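Local structure of probable glycosidase crf1 (6IBU) at residues A[93-98]-A[175-180]. The protein cleaves chitin and transfers it to 1,6-beta-glucan or to other chitin, cross-linking polysaccharides in the fungal cell wall and at septa. Residues are numbered along the deposited sequence; the frame is centred on the assembly and turned at random.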
loop_
_atom_site.group_PDB
_atom_site.type_symbol
_atom_site.label_atom_id
_atom_site.label_comp_id
_atom_site.label_asym_id
_atom_site.label_seq_id
_atom_site.Cartn_x
_atom_site.Cartn_y
_atom_site.Cartn_z
ATOM N N SER A 93 6.758 1.505 -6.073
ATOM C CA SER A 93 8.130 1.752 -6.550
ATOM C C SER A 93 8.233 3.179 -7.089
ATOM O O SER A 93 7.202 3.821 -7.361
ATOM C CB SER A 93 8.514 0.748 -7.590
ATOM O OG SER A 93 8.185 1.213 -8.889
ATOM N N ASP A 94 9.466 3.636 -7.268
ATOM C CA ASP A 94 9.804 4.930 -7.899
ATOM C C ASP A 94 9.408 4.941 -9.392
ATOM O O ASP A 94 9.193 6.074 -9.859
ATOM C CB ASP A 94 11.266 5.269 -7.597
ATOM C CG ASP A 94 11.490 5.772 -6.174
ATOM O OD1 ASP A 94 10.528 5.736 -5.364
ATOM O OD2 ASP A 94 12.636 6.155 -5.872
ATOM N N ASP A 95 9.230 3.800 -10.112
ATOM C CA ASP A 95 8.684 3.821 -11.511
ATOM C C ASP A 95 7.175 3.566 -11.495
ATOM O O ASP A 95 6.556 3.482 -12.526
ATOM C CB ASP A 95 9.402 2.917 -12.524
ATOM C CG ASP A 95 9.271 1.417 -12.329
ATOM O OD1 ASP A 95 8.499 0.980 -11.469
ATOM O OD2 ASP A 95 9.972 0.684 -13.054
ATOM N N LEU A 96 6.583 3.616 -10.316
ATOM C CA LEU A 96 5.114 3.525 -10.128
ATOM C C LEU A 96 4.635 2.105 -10.456
ATOM O O LEU A 96 3.494 1.972 -10.799
ATOM C CB LEU A 96 4.405 4.584 -10.973
ATOM C CG LEU A 96 4.791 6.000 -10.575
ATOM C CD1 LEU A 96 4.027 7.027 -11.412
ATOM C CD2 LEU A 96 4.521 6.202 -9.074
ATOM N N ASP A 97 5.475 1.082 -10.308
ATOM C CA ASP A 97 4.971 -0.283 -10.056
ATOM C C ASP A 97 4.226 -0.203 -8.725
ATOM O O ASP A 97 4.604 0.592 -7.860
ATOM C CB ASP A 97 6.072 -1.327 -9.972
ATOM C CG ASP A 97 6.640 -1.754 -11.323
ATOM O OD1 ASP A 97 5.970 -1.532 -12.351
ATOM O OD2 ASP A 97 7.772 -2.299 -11.327
ATOM N N GLU A 98 3.168 -0.975 -8.567
ATOM C CA GLU A 98 2.325 -0.768 -7.393
ATOM C C GLU A 98 1.429 -1.966 -7.151
ATOM O O GLU A 98 0.895 -2.491 -8.094
ATOM C CB GLU A 98 1.483 0.469 -7.625
ATOM C CG GLU A 98 1.131 1.160 -6.345
ATOM C CD GLU A 98 -0.360 1.192 -6.086
ATOM O OE1 GLU A 98 -0.889 2.306 -5.846
ATOM O OE2 GLU A 98 -1.009 0.114 -6.152
ATOM N N PRO A 175 4.568 -5.763 -11.295
ATOM C CA PRO A 175 5.350 -5.000 -10.319
ATOM C C PRO A 175 6.666 -5.728 -10.025
ATOM O O PRO A 175 6.602 -6.849 -9.647
ATOM C CB PRO A 175 4.456 -4.953 -9.083
ATOM C CG PRO A 175 3.066 -5.130 -9.645
ATOM C CD PRO A 175 3.236 -6.102 -10.796
ATOM N N GLN A 176 7.817 -5.117 -10.293
ATOM C CA GLN A 176 9.096 -5.860 -10.237
ATOM C C GLN A 176 10.256 -4.917 -9.969
ATOM O O GLN A 176 11.372 -5.263 -10.329
ATOM C CB GLN A 176 9.348 -6.615 -11.541
ATOM C CG GLN A 176 9.422 -5.716 -12.767
ATOM C CD GLN A 176 9.480 -6.553 -14.025
ATOM O OE1 GLN A 176 10.529 -7.088 -14.390
ATOM N NE2 GLN A 176 8.350 -6.681 -14.698
ATOM N N THR A 177 10.003 -3.778 -9.347
ATOM C CA THR A 177 11.068 -2.841 -8.936
ATOM C C THR A 177 10.950 -2.669 -7.431
ATOM O O THR A 177 9.921 -2.995 -6.868
ATOM C CB THR A 177 10.950 -1.538 -9.716
ATOM O OG1 THR A 177 9.628 -1.029 -9.557
ATOM C CG2 THR A 177 11.259 -1.719 -11.182
ATOM N N PRO A 178 11.999 -2.166 -6.754
ATOM C CA PRO A 178 12.002 -2.113 -5.299
ATOM C C PRO A 178 10.858 -1.192 -4.870
ATOM O O PRO A 178 10.688 -0.131 -5.442
ATOM C CB PRO A 178 13.357 -1.507 -4.919
ATOM C CG PRO A 178 14.178 -1.565 -6.218
ATOM C CD PRO A 178 13.184 -1.537 -7.353
ATOM N N MET A 179 10.128 -1.608 -3.853
ATOM C CA MET A 179 8.914 -0.894 -3.433
ATOM C C MET A 179 8.998 -0.549 -1.960
ATOM O O MET A 179 9.619 -1.278 -1.213
ATOM C CB MET A 179 7.668 -1.741 -3.695
ATOM C CG MET A 179 7.327 -1.774 -5.159
ATOM S SD MET A 179 5.709 -2.439 -5.526
ATOM C CE MET A 179 5.902 -4.135 -5.000
ATOM N N ARG A 180 8.345 0.540 -1.585
ATOM C CA ARG A 180 8.201 0.896 -0.166
ATOM C C ARG A 180 6.745 0.666 0.227
ATOM O O ARG A 180 5.897 0.474 -0.645
ATOM C CB ARG A 180 8.752 2.298 0.065
ATOM C CG ARG A 180 7.922 3.425 -0.506
ATOM C CD ARG A 180 8.051 4.597 0.426
ATOM N NE ARG A 180 8.898 5.613 -0.164
ATOM C CZ ARG A 180 9.812 6.343 0.470
ATOM N NH1 ARG A 180 10.035 6.211 1.770
ATOM N NH2 ARG A 180 10.508 7.224 -0.224
HETATM O O HOH W 1 11.664 1.912 -6.468
#
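Asp97 and Thr177 meet where a beta-hairpin turn of the GH16 catalytic domain packs on the loop leading into strand 179-187. The hairpin joins strands 85-93 and 98-105 through a type I turn from Ser93 to Leu96. Asp97 points toward the loop, and its carboxylate grips the backbone there. Gln176 N donates to Asp97 OD2 at 3.0 Å in a nearly straight bond, 171° at the hydrogen. The N-H comes from above the carboxylate plane. Asp97 OD1 accepts from Lys118 N, so this one side chain ties the turn to two other parts of the chain.

Thr177 crosses Asp97 at about a right angle and approaches Asp95 from the opposite direction. Its OG1 lies between its own backbone N and carbonyl carbon (chi1 54°), turned into the turn. Thr177 OG1 lies 2.9 Å from Asp97 OD2 and 3.0 Å from Asp95 OD1, though the placement of this hydroxyl is uncertain. Thr177 CG2 lies 3.3 Å from Asp95 OD2.

Asp95 OD1 accepts from Ser93 OG at 2.6 Å and from Asp97 N, which reach it from opposite faces of the carboxylate plane; the second bond makes an Asx turn. Glu98, probably the nucleophile, follows directly, but its side chain starts away from the loop. At the Asp94 end, a water accepts from Asp94 N at 2.9 Å and makes an unusually short approach to Pro178 O. Met179 CG packs against Ser93 CB at 3.7 Å.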